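Local structure of Thiol:disulfide interchange protein DsbC (Haemophilus influenzae, 1T3B) at residues 184-187 with 191-194. The protein probably forms and isomerises disulfide bonds in periplasmic proteins, working as a homodimer with a redox-active cysteine pair in a thioredoxin-like domain. Numbering follows the deposited sequence.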
ATOM      1  N   SER A 184      21.869   8.690  -9.526  1.00 68.72           N
ATOM      2  CA  SER A 184      21.286   8.180  -8.298  1.00 67.87           C
ATOM      3  C   SER A 184      22.225   7.091  -7.810  1.00 67.70           C
ATOM      4  O   SER A 184      22.383   6.077  -8.473  1.00 69.63           O
ATOM      5  CB  SER A 184      19.884   7.612  -8.549  1.00 68.90           C
ATOM      6  OG  SER A 184      18.977   8.626  -8.949  1.00 67.35           O
ATOM      7  N   ILE A 185      22.846   7.328  -6.656  1.00 67.10           N
ATOM      8  CA  ILE A 185      23.802   6.417  -6.035  1.00 64.83           C
ATOM      9  C   ILE A 185      23.150   5.421  -5.081  1.00 66.96           C
ATOM     10  O   ILE A 185      22.521   5.812  -4.105  1.00 67.42           O
ATOM     11  CB  ILE A 185      24.838   7.189  -5.204  1.00 62.14           C
ATOM     12  CG1 ILE A 185      25.626   8.174  -6.069  1.00 60.51           C
ATOM     13  CG2 ILE A 185      25.746   6.215  -4.520  1.00 61.67           C
ATOM     14  CD1 ILE A 185      25.029   9.553  -6.172  1.00 58.35           C
ATOM     15  N   VAL A 186      23.309   4.132  -5.349  1.00 68.39           N
ATOM     16  CA  VAL A 186      22.746   3.111  -4.473  1.00 70.02           C
ATOM     17  C   VAL A 186      23.871   2.550  -3.634  1.00 71.22           C
ATOM     18  O   VAL A 186      24.837   2.003  -4.149  1.00 71.02           O
ATOM     19  CB  VAL A 186      22.104   1.965  -5.258  1.00 70.26           C
ATOM     20  CG1 VAL A 186      21.643   0.881  -4.301  1.00 69.11           C
ATOM     21  CG2 VAL A 186      20.940   2.491  -6.062  1.00 72.97           C
ATOM     22  N   THR A 187      23.736   2.693  -2.328  1.00 74.04           N
ATOM     23  CA  THR A 187      24.742   2.233  -1.385  1.00 75.82           C
ATOM     24  C   THR A 187      24.948   0.728  -1.436  1.00 76.54           C
ATOM     25  O   THR A 187      24.090  -0.006  -1.906  1.00 77.52           O
ATOM     26  CB  THR A 187      24.348   2.657   0.037  1.00 76.40           C
ATOM     27  OG1 THR A 187      25.405   3.436   0.616  1.00 76.38           O
ATOM     28  CG2 THR A 187      24.055   1.443   0.894  1.00 75.96           C
ATOM     29  N   GLU A 191      21.064   0.908   0.475  1.00 82.76           N
ATOM     30  CA  GLU A 191      20.446   2.222   0.667  1.00 83.18           C
ATOM     31  C   GLU A 191      20.162   2.971  -0.629  1.00 82.39           C
ATOM     32  O   GLU A 191      19.952   2.358  -1.666  1.00 82.31           O
ATOM     33  CB  GLU A 191      21.283   3.091   1.608  1.00 82.64           C
ATOM     34  CG  GLU A 191      20.443   4.108   2.375  1.00 84.14           C
ATOM     35  CD  GLU A 191      21.251   4.947   3.362  1.00 86.76           C
ATOM     36  OE1 GLU A 191      22.038   5.806   2.907  1.00 84.99           O
ATOM     37  OE2 GLU A 191      21.102   4.750   4.596  1.00 88.12           O
ATOM     38  N   LEU A 192      20.142   4.295  -0.572  1.00 81.49           N
ATOM     39  CA  LEU A 192      19.841   5.074  -1.761  1.00 80.78           C
ATOM     40  C   LEU A 192      19.905   6.572  -1.537  1.00 80.86           C
ATOM     41  O   LEU A 192      18.932   7.180  -1.103  1.00 80.58           O
ATOM     42  CB  LEU A 192      18.446   4.717  -2.253  1.00 80.70           C
ATOM     43  CG  LEU A 192      17.835   5.652  -3.296  1.00 81.84           C
ATOM     44  CD1 LEU A 192      18.739   5.744  -4.521  1.00 83.70           C
ATOM     45  CD2 LEU A 192      16.455   5.135  -3.678  1.00 81.69           C
ATOM     46  N   ILE A 193      21.048   7.169  -1.840  1.00 81.04           N
ATOM     47  CA  ILE A 193      21.200   8.606  -1.674  1.00 81.35           C
ATOM     48  C   ILE A 193      20.942   9.260  -3.020  1.00 82.61           C
ATOM     49  O   ILE A 193      21.538  10.294  -3.336  1.00 82.75           O
ATOM     50  CB  ILE A 193      22.612   8.974  -1.259  1.00 81.33           C
ATOM     51  CG1 ILE A 193      23.253   7.805  -0.518  1.00 81.01           C
ATOM     52  CG2 ILE A 193      22.572  10.233  -0.408  1.00 82.50           C
ATOM     53  CD1 ILE A 193      24.754   7.933  -0.393  1.00 81.18           C
ATOM     54  N   GLY A 194      20.067   8.638  -3.811  1.00 82.06           N
ATOM     55  CA  GLY A 194      19.737   9.144  -5.133  1.00 82.41           C
ATOM     56  C   GLY A 194      19.875  10.645  -5.309  1.00 81.86           C
ATOM     57  O   GLY A 194      19.183  11.422  -4.648  1.00 82.33           O
TER
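I185 and I193 share the one hydrogen bond between 184-187 and 191-194: I193 N donates to I185 O at 3.0 Å, a bent bond, 138° at the hydrogen. The two pieces run roughly antiparallel, their end-to-end directions 161° apart, so the chain folds back on itself as a hairpin-like turn.

Van der Waals contacts flank this bond. With CG1 of V186 anti to the backbone N (chi1 175°), that methyl rests against the carbonyl oxygen of E191, CG1 to O 3.5 Å, while V186 CG2 makes a looser apolar contact with L192 CD1, at 4.2 Å. Near the turn, T187 and E191 cross at a slant, in an approach so close that its detail is doubtful. At the other end S184 CB packs on G194 CA at 3.7 Å; the OG of S184 hydrogen-bonds G181 O.

Strand 184-186 pairs with strand 88-94 of the thioredoxin-like sheet, S184 and V186 being backbone hydrogen-bonded to F93 and T91; 191-194 lies where the last strand of the thioredoxin hairpin would be expected, though here it forms no regular strand. I185, T187 and I193 also touch helix 199-208. The chemistry implies that 191-194 lies against the strand through one backbone bond and van der Waals packing, without the repeated bonds of a regular β-ladder.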